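Local atomic coordinates of BugD (Bordetella pertussis Tohama I, PDB entry 2F5X), a protein that binds aspartic acid in a cleft between two lobes and probably serves as a periplasmic solute receptor of the tripartite tricarboxylate transporter family. Residues G59-T64 with S89-P94; Q66-Q71 with T100-I105; G236-M241 with Q290-Q295. All blocks are in the same frame, centred on the assembly; numbering follows the deposited sequence.

Contact 1: G59-T64 with S89-P94; sequences GGTIGT and SLYKNP
Thr61 meets Tyr91 and Pro94 by van der Waals packing, and no hydrogen bond joins the two segments. The methyl CG2 of Thr61 lies 3.6 Å from Tyr91 CE2 and slightly farther from CD2, meeting the ring obliquely. With chi1 at 57°, Thr61 OG1 sits between its own backbone N and carbonyl carbon, while CG2 swings anti to the carbonyl carbon and reaches the tyrosine. On the other segment Pro94 adds a carbonyl O that rests 3.5 Å from Thr61 CB; its apolar share is the ring carbon CB, which lies loosely at 4.4 Å from Thr61 CG2. At the far end of the tyrosine, OH passes loosely by Gly59 N at 4.3 Å.

The two hydroxyls of the contact find partners outside it. Tyr91 OH hydrogen-bonds to Ile147 O, in the loop that carries the pocket residues Ala145 and Ala149, and Thr61 OG1 bonds to Ala58 O just before the helix. Within 59-64, Gly60 holds the N-cap position, and its carbonyl O is gripped twice by Thr64, by N at 3.1 Å and by OG1 at 3.0 Å. The hydroxyl stands above the carbonyl plane, 37° out of it. The two bonds tie Thr64 back to the N-cap residue across the first turn.

The contact thus sets the start of helix 61-68 against the loop leading from helix 83-86 to strand 102-117. Thr64 packs on Leu78 and Met80 of strand 76-81, while Leu90 rests on Phe304 of helix 286-306.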
loop_
_atom_site.group_PDB
_atom_site.type_symbol
_atom_site.label_atom_id
_atom_site.label_comp_id
_atom_site.label_asym_id
_atom_site.label_seq_id
_atom_site.Cartn_x
_atom_site.Cartn_y
_atom_site.Cartn_z
ATOM N N GLY A 59 -6.051 -8.381 4.834
ATOM C CA GLY A 59 -5.791 -7.226 3.987
ATOM C C GLY A 59 -5.313 -5.981 4.721
ATOM O O GLY A 59 -5.435 -4.876 4.203
ATOM N N GLY A 60 -4.775 -6.166 5.920
ATOM C CA GLY A 60 -4.312 -5.052 6.738
ATOM C C GLY A 60 -5.285 -4.659 7.846
ATOM O O GLY A 60 -4.941 -3.833 8.704
ATOM N N THR A 61 -6.496 -5.223 7.845
ATOM C CA THR A 61 -7.479 -4.781 8.836
ATOM C C THR A 61 -7.136 -5.239 10.241
ATOM O O THR A 61 -7.484 -4.561 11.199
ATOM C CB THR A 61 -8.928 -5.201 8.511
ATOM O OG1 THR A 61 -9.002 -6.623 8.366
ATOM C CG2 THR A 61 -9.373 -4.647 7.161
ATOM N N ILE A 62 -6.471 -6.388 10.363
ATOM C CA ILE A 62 -6.087 -6.896 11.681
ATOM C C ILE A 62 -5.078 -5.957 12.352
ATOM O O ILE A 62 -5.233 -5.592 13.529
ATOM C CB ILE A 62 -5.552 -8.355 11.580
ATOM C CG1 ILE A 62 -6.666 -9.315 11.123
ATOM C CG2 ILE A 62 -4.922 -8.810 12.904
ATOM C CD1 ILE A 62 -7.910 -9.280 11.914
ATOM N N GLY A 63 -4.059 -5.547 11.600
ATOM C CA GLY A 63 -3.069 -4.621 12.125
ATOM C C GLY A 63 -3.662 -3.259 12.447
ATOM O O GLY A 63 -3.364 -2.663 13.488
ATOM N N THR A 64 -4.520 -2.774 11.557
ATOM C CA THR A 64 -5.171 -1.483 11.759
ATOM C C THR A 64 -6.021 -1.512 13.018
ATOM O O THR A 64 -5.978 -0.582 13.837
ATOM C CB THR A 64 -6.010 -1.122 10.532
ATOM O OG1 THR A 64 -5.128 -0.928 9.412
ATOM C CG2 THR A 64 -6.703 0.250 10.739
ATOM N N SER A 89 -15.439 -0.295 2.961
ATOM C CA SER A 89 -16.416 -0.641 1.923
ATOM C C SER A 89 -16.385 -2.124 1.573
ATOM O O SER A 89 -17.154 -2.581 0.728
ATOM C CB SER A 89 -16.175 0.184 0.654
ATOM O OG SER A 89 -16.321 1.561 0.937
ATOM N N LEU A 90 -15.495 -2.874 2.221
ATOM C CA LEU A 90 -15.255 -4.269 1.845
ATOM C C LEU A 90 -15.632 -5.236 2.949
ATOM O O LEU A 90 -15.840 -6.425 2.702
ATOM C CB LEU A 90 -13.778 -4.459 1.480
ATOM C CG LEU A 90 -13.335 -3.722 0.209
ATOM C CD1 LEU A 90 -11.798 -3.679 0.108
ATOM C CD2 LEU A 90 -13.970 -4.361 -1.036
ATOM N N TYR A 91 -15.689 -4.724 4.171
ATOM C CA TYR A 91 -16.058 -5.515 5.338
ATOM C C TYR A 91 -17.229 -4.868 6.043
ATOM O O TYR A 91 -17.247 -3.652 6.244
ATOM C CB TYR A 91 -14.896 -5.589 6.333
ATOM C CG TYR A 91 -13.694 -6.345 5.839
ATOM C CD1 TYR A 91 -13.620 -7.729 5.978
ATOM C CD2 TYR A 91 -12.627 -5.681 5.236
ATOM C CE1 TYR A 91 -12.514 -8.437 5.536
ATOM C CE2 TYR A 91 -11.511 -6.378 4.782
ATOM C CZ TYR A 91 -11.469 -7.758 4.935
ATOM O OH TYR A 91 -10.385 -8.468 4.510
ATOM N N LYS A 92 -18.196 -5.691 6.436
ATOM C CA LYS A 92 -19.302 -5.232 7.261
ATOM C C LYS A 92 -18.778 -4.625 8.556
ATOM O O LYS A 92 -19.281 -3.598 9.009
ATOM C CB LYS A 92 -20.272 -6.379 7.550
ATOM C CG LYS A 92 -20.970 -6.877 6.296
ATOM C CD LYS A 92 -22.199 -7.695 6.615
ATOM C CE LYS A 92 -22.992 -7.989 5.356
ATOM N NZ LYS A 92 -23.824 -9.213 5.526
ATOM N N ASN A 93 -17.765 -5.264 9.137
ATOM C CA ASN A 93 -17.023 -4.678 10.246
ATOM C C ASN A 93 -15.525 -4.886 10.115
ATOM O O ASN A 93 -14.995 -5.941 10.486
ATOM C CB ASN A 93 -17.499 -5.192 11.598
ATOM C CG ASN A 93 -16.949 -4.366 12.770
ATOM O OD1 ASN A 93 -16.152 -3.414 12.598
ATOM N ND2 ASN A 93 -17.382 -4.722 13.975
ATOM N N PRO A 94 -14.841 -3.865 9.606
ATOM C CA PRO A 94 -13.389 -3.934 9.414
ATOM C C PRO A 94 -12.598 -3.894 10.723
ATOM O O PRO A 94 -11.390 -4.131 10.689
ATOM C CB PRO A 94 -13.096 -2.699 8.568
ATOM C CG PRO A 94 -14.158 -1.741 8.930
ATOM C CD PRO A 94 -15.396 -2.567 9.176
#

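Contact 2: Q66-Q71 with T100-I105; sequences QVARAQ and TSFEPI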
loop_
_atom_site.group_PDB
_atom_site.type_symbol
_atom_site.label_atom_id
_atom_site.label_comp_id
_atom_site.label_asym_id
_atom_site.label_seq_id
_atom_site.Cartn_x
_atom_site.Cartn_y
_atom_site.Cartn_z
ATOM N N GLN A 66 -5.639 -3.538 15.547
ATOM C CA GLN A 66 -4.754 -3.634 16.703
ATOM C C GLN A 66 -4.387 -2.255 17.256
ATOM O O GLN A 66 -4.469 -2.021 18.468
ATOM C CB GLN A 66 -3.495 -4.438 16.382
ATOM C CG GLN A 66 -2.596 -4.594 17.598
ATOM C CD GLN A 66 -1.334 -5.361 17.296
ATOM O OE1 GLN A 66 -1.395 -6.523 16.887
ATOM N NE2 GLN A 66 -0.184 -4.722 17.500
ATOM N N VAL A 67 -3.988 -1.342 16.377
ATOM C CA VAL A 67 -3.672 0.011 16.821
ATOM C C VAL A 67 -4.932 0.743 17.279
ATOM O O VAL A 67 -4.891 1.474 18.280
ATOM C CB VAL A 67 -2.880 0.819 15.762
ATOM C CG1 VAL A 67 -2.544 2.219 16.281
ATOM C CG2 VAL A 67 -1.600 0.094 15.411
ATOM N N ALA A 68 -6.057 0.535 16.594
ATOM C CA ALA A 68 -7.304 1.179 17.035
ATOM C C ALA A 68 -7.630 0.834 18.491
ATOM O O ALA A 68 -8.153 1.676 19.227
ATOM C CB ALA A 68 -8.477 0.808 16.125
ATOM N N ARG A 69 -7.297 -0.395 18.893
ATOM C CA ARG A 69 -7.586 -0.908 20.232
ATOM C C ARG A 69 -6.424 -0.771 21.231
ATOM O O ARG A 69 -6.547 -1.180 22.390
ATOM C CB ARG A 69 -8.021 -2.376 20.136
ATOM C CG ARG A 69 -9.293 -2.590 19.328
ATOM C CD ARG A 69 -9.718 -4.049 19.210
ATOM N NE ARG A 69 -10.741 -4.404 20.195
ATOM C CZ ARG A 69 -10.660 -5.424 21.053
ATOM N NH1 ARG A 69 -9.591 -6.215 21.073
ATOM N NH2 ARG A 69 -11.652 -5.647 21.906
ATOM N N ALA A 70 -5.307 -0.197 20.792
ATOM C CA ALA A 70 -4.117 -0.083 21.636
ATOM C C ALA A 70 -4.226 1.081 22.614
ATOM O O ALA A 70 -5.017 1.994 22.410
ATOM C CB ALA A 70 -2.876 0.069 20.784
ATOM N N GLN A 71 -3.413 1.054 23.665
ATOM C CA GLN A 71 -3.401 2.159 24.627
ATOM C C GLN A 71 -3.052 3.463 23.902
ATOM O O GLN A 71 -2.092 3.499 23.138
ATOM C CB GLN A 71 -2.394 1.889 25.755
ATOM C CG GLN A 71 -2.764 0.708 26.667
ATOM C CD GLN A 71 -4.035 0.948 27.459
ATOM O OE1 GLN A 71 -4.271 2.055 27.938
ATOM N NE2 GLN A 71 -4.854 -0.092 27.604
ATOM N N THR A 100 -12.902 8.065 13.018
ATOM C CA THR A 100 -12.871 8.334 14.468
ATOM C C THR A 100 -11.988 7.434 15.324
ATOM O O THR A 100 -11.697 7.787 16.465
ATOM C CB THR A 100 -14.290 8.327 15.085
ATOM O OG1 THR A 100 -14.876 7.026 14.920
ATOM C CG2 THR A 100 -15.221 9.296 14.368
ATOM N N SER A 101 -11.574 6.278 14.813
ATOM C CA SER A 101 -10.808 5.350 15.651
ATOM C C SER A 101 -9.414 5.849 16.030
ATOM O O SER A 101 -8.798 5.317 16.960
ATOM C CB SER A 101 -10.702 3.978 14.980
ATOM O OG SER A 101 -11.932 3.300 15.098
ATOM N N PHE A 102 -8.938 6.870 15.320
ATOM C CA PHE A 102 -7.556 7.330 15.448
ATOM C C PHE A 102 -7.438 8.836 15.564
ATOM O O PHE A 102 -8.347 9.578 15.176
ATOM C CB PHE A 102 -6.753 6.906 14.209
ATOM C CG PHE A 102 -6.716 5.421 13.991
ATOM C CD1 PHE A 102 -5.739 4.637 14.605
ATOM C CD2 PHE A 102 -7.661 4.805 13.176
ATOM C CE1 PHE A 102 -5.715 3.243 14.409
ATOM C CE2 PHE A 102 -7.633 3.433 12.971
ATOM C CZ PHE A 102 -6.660 2.651 13.594
ATOM N N GLU A 103 -6.310 9.278 16.115
ATOM C CA GLU A 103 -5.835 10.640 15.911
ATOM C C GLU A 103 -4.845 10.579 14.739
ATOM O O GLU A 103 -3.775 9.967 14.856
ATOM C CB GLU A 103 -5.129 11.181 17.164
ATOM C CG GLU A 103 -5.912 11.052 18.479
ATOM C CD GLU A 103 -7.263 11.755 18.474
ATOM O OE1 GLU A 103 -7.474 12.638 17.616
ATOM O OE2 GLU A 103 -8.119 11.427 19.336
ATOM N N PRO A 104 -5.190 11.190 13.607
ATOM C CA PRO A 104 -4.278 11.182 12.452
ATOM C C PRO A 104 -3.020 12.001 12.751
ATOM O O PRO A 104 -3.112 13.035 13.433
ATOM C CB PRO A 104 -5.104 11.823 11.322
ATOM C CG PRO A 104 -6.188 12.591 12.008
ATOM C CD PRO A 104 -6.442 11.926 13.338
ATOM N N ILE A 105 -1.867 11.507 12.294
ATOM C CA ILE A 105 -0.605 12.237 12.437
ATOM C C ILE A 105 -0.253 12.954 11.136
ATOM O O ILE A 105 0.000 14.156 11.135
ATOM C CB ILE A 105 0.554 11.299 12.894
ATOM C CG1 ILE A 105 0.196 10.527 14.172
ATOM C CG2 ILE A 105 1.868 12.093 13.077
ATOM C CD1 ILE A 105 -0.330 11.392 15.340
HETATM O O HOH W 1 -9.965 3.603 18.683
#
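Phe102 swings its ring to Val67 and Ala68 through a chi1 of -60°, which puts CG anti to the carbonyl carbon and beside the backbone N and carries CZ toward the helix. On the opposing segment Val67 has chi1 at -179°, which brings CG1 round beside its carbonyl carbon and up to the phenyl rim.

Val67 touches the ring at its edge, near the ring plane, with CG1 3.8 Å from Phe102 CE1; the two side chains cross at about a right angle. Ala68 makes the closer approach. Its CB packs on Phe102 CZ at 3.6 Å, and its backbone N lies 3.5 Å from Phe102 CE1, obliquely to the ring. The same alanine methyl also meets Ser101 CB at 4.0 Å, so it touches two consecutive side chains of 100-105. Ser101 OG takes no part across the contact and bonds instead to Glu97 N. Leu78 of strand 76-81 touches both Val67 and Phe102, and Trp242 of strand 236-244 meets the Phe102 ring.

The last turn of helix 61-68 lies beside the start of strand 102-117. A water bridges the backbones at this point, donating to Ala68 O at 2.7 Å and to Ser101 O at 2.7 Å. Both of its hydrogens are therefore used by carbonyl groups. Chemically, the contact divides into a packed part, in which the Phe102 ring lies against Val67 and Ala68, and a hydrated margin, where two carbonyl oxygens that could not bond to each other share one water as their common donor.

Contact 3: G236-M241 with Q290-Q295; sequences GIWHGM and QAKVKQ
Trp238, whose indole face meets Lys292, is flanked in sequence by Ile237 and His239, which are joined by a polar bond: His239 ND1 donates to Ile237 O at 3.1 Å with an N-H...O angle of 143°. The oxygen lies in the imidazole plane, but the donor stands well above the carbonyl plane. Ile237 is the centre of an inverse gamma turn at this part of strand 236-244. The contact itself is strand-to-helix packing in the periplasmic binding protein fold, with helix 286-306 packed on strand 236-244 of the sheet through Trp238.

Trp238 takes a chi1 (54°) that leaves CG flanked by both main-chain branches, and the indole extends to the helix. Lys292 CG stands over one indole face, 3.8 Å from the centroid of the five-membered ring and 16° off the normal, a CH-pi contact. The lysine chain bends at chi2 and chi3, carrying CD over the same face, above NE1. Its NZ, 5.6 Å from the same centroid, adds at most a weak cation-pi attraction. The indole rotation is also held by the same helix, since Trp238 NE1 hydrogen-bonds to Gln296 OE1. On the six-membered ring, Val293 CG2 meets Trp238 CH2 at 4.0 Å.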
loop_
_atom_site.group_PDB
_atom_site.type_symbol
_atom_site.label_atom_id
_atom_site.label_comp_id
_atom_site.label_asym_id
_atom_site.label_seq_id
_atom_site.Cartn_x
_atom_site.Cartn_y
_atom_site.Cartn_z
ATOM N N GLY A 236 -2.683 5.331 -6.895
ATOM C CA GLY A 236 -1.546 5.764 -6.101
ATOM C C GLY A 236 -1.768 5.368 -4.657
ATOM O O GLY A 236 -2.758 5.781 -4.020
ATOM N N ILE A 237 -0.856 4.559 -4.126
ATOM C CA ILE A 237 -1.038 4.037 -2.777
ATOM C C ILE A 237 -0.408 5.001 -1.776
ATOM O O ILE A 237 0.784 4.904 -1.451
ATOM C CB ILE A 237 -0.474 2.603 -2.687
ATOM C CG1 ILE A 237 -1.211 1.684 -3.684
ATOM C CG2 ILE A 237 -0.587 2.034 -1.257
ATOM C CD1 ILE A 237 -2.740 1.590 -3.510
ATOM N N TRP A 238 -1.209 5.964 -1.328
ATOM C CA TRP A 238 -0.758 6.871 -0.285
ATOM C C TRP A 238 -0.662 6.091 1.020
ATOM O O TRP A 238 -1.350 5.078 1.210
ATOM C CB TRP A 238 -1.696 8.082 -0.135
ATOM C CG TRP A 238 -3.146 7.708 0.081
ATOM C CD1 TRP A 238 -4.113 7.570 -0.878
ATOM C CD2 TRP A 238 -3.786 7.452 1.337
ATOM N NE1 TRP A 238 -5.314 7.228 -0.295
ATOM C CE2 TRP A 238 -5.145 7.160 1.065
ATOM C CE3 TRP A 238 -3.349 7.446 2.678
ATOM C CZ2 TRP A 238 -6.070 6.858 2.077
ATOM C CZ3 TRP A 238 -4.274 7.150 3.690
ATOM C CH2 TRP A 238 -5.615 6.852 3.379
ATOM N N HIS A 239 0.224 6.554 1.891
ATOM C CA HIS A 239 0.440 5.971 3.210
ATOM C C HIS A 239 0.239 7.075 4.251
ATOM O O HIS A 239 0.609 8.238 4.017
ATOM C CB HIS A 239 1.878 5.453 3.348
ATOM C CG HIS A 239 2.142 4.141 2.660
ATOM N ND1 HIS A 239 1.945 3.939 1.310
ATOM C CD2 HIS A 239 2.631 2.973 3.144
ATOM C CE1 HIS A 239 2.282 2.701 0.996
ATOM N NE2 HIS A 239 2.703 2.092 2.092
ATOM N N GLY A 240 -0.334 6.699 5.396
ATOM C CA GLY A 240 -0.535 7.617 6.507
ATOM C C GLY A 240 0.001 7.048 7.808
ATOM O O GLY A 240 0.294 5.854 7.907
HETATM N N MSE A 241 0.127 7.911 8.809
HETATM C CA MSE A 241 0.525 7.499 10.140
HETATM C C MSE A 241 -0.553 7.976 11.106
HETATM O O MSE A 241 -0.989 9.116 11.018
HETATM C CB MSE A 241 1.886 8.101 10.506
HETATM C CG MSE A 241 2.333 7.775 11.916
HETATM SE SE MSE A 241 4.072 8.527 12.255
HETATM C CE MSE A 241 5.050 7.433 11.153
ATOM N N GLN A 290 -6.543 13.578 7.499
ATOM C CA GLN A 290 -7.991 13.502 7.742
ATOM C C GLN A 290 -8.742 13.779 6.431
ATOM O O GLN A 290 -9.679 13.058 6.085
ATOM C CB GLN A 290 -8.399 14.491 8.844
ATOM C CG GLN A 290 -9.912 14.628 9.077
ATOM C CD GLN A 290 -10.250 15.711 10.090
ATOM O OE1 GLN A 290 -9.616 16.773 10.113
ATOM N NE2 GLN A 290 -11.251 15.447 10.929
ATOM N N ALA A 291 -8.298 14.802 5.697
ATOM C CA ALA A 291 -8.924 15.187 4.423
ATOM C C ALA A 291 -8.780 14.075 3.387
ATOM O O ALA A 291 -9.711 13.806 2.624
ATOM C CB ALA A 291 -8.313 16.476 3.893
ATOM N N LYS A 292 -7.611 13.439 3.361
ATOM C CA LYS A 292 -7.363 12.336 2.434
ATOM C C LYS A 292 -8.331 11.183 2.687
ATOM O O LYS A 292 -8.953 10.674 1.755
ATOM C CB LYS A 292 -5.907 11.850 2.530
ATOM C CG LYS A 292 -5.546 10.730 1.515
ATOM C CD LYS A 292 -5.596 11.224 0.057
ATOM C CE LYS A 292 -4.486 12.214 -0.268
ATOM N NZ LYS A 292 -4.597 12.719 -1.670
ATOM N N VAL A 293 -8.456 10.773 3.946
ATOM C CA VAL A 293 -9.387 9.698 4.313
ATOM C C VAL A 293 -10.837 10.066 3.966
ATOM O O VAL A 293 -11.583 9.244 3.420
ATOM C CB VAL A 293 -9.255 9.305 5.814
ATOM C CG1 VAL A 293 -10.352 8.289 6.232
ATOM C CG2 VAL A 293 -7.866 8.725 6.096
ATOM N N LYS A 294 -11.218 11.307 4.270
ATOM C CA LYS A 294 -12.564 11.811 4.001
ATOM C C LYS A 294 -12.924 11.721 2.518
ATOM O O LYS A 294 -14.055 11.360 2.177
ATOM C CB LYS A 294 -12.696 13.266 4.499
ATOM C CG LYS A 294 -14.062 13.904 4.239
ATOM C CD LYS A 294 -14.089 15.374 4.640
ATOM C CE LYS A 294 -15.342 16.087 4.110
ATOM N NZ LYS A 294 -15.202 17.575 4.186
ATOM N N GLN A 295 -11.965 12.034 1.649
ATOM C CA GLN A 295 -12.183 11.980 0.204
ATOM C C GLN A 295 -12.146 10.538 -0.304
ATOM O O GLN A 295 -12.937 10.154 -1.169
ATOM C CB GLN A 295 -11.133 12.826 -0.531
ATOM C CG GLN A 295 -11.394 13.003 -2.032
ATOM C CD GLN A 295 -10.972 11.795 -2.856
ATOM O OE1 GLN A 295 -10.050 11.063 -2.479
ATOM N NE2 GLN A 295 -11.654 11.576 -3.977
#

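Contacts 1 and 2 share helix 61-68, the first at its start and the second in its last turn, with centres 14 Å apart; they touch where Thr64 O packs on Phe102 CZ at 3.3 Å. Contact 2 passes on to contact 3 through the sheet, in which strands 102-117 and 236-244 are antiparallel neighbours and Ile105 N lies 2.8 Å from Met241 O, a probable hydrogen bond. Contacts 1 and 3 do not touch, their nearest atoms being about 9 Å apart. Both lie near the ligand: Gly59 lies about 7 Å and the Trp238 side chain about 11 Å from the bound aspartic acid, and His239 NE2 hydrogen-bonds to OG1 of the pocket residue Thr31.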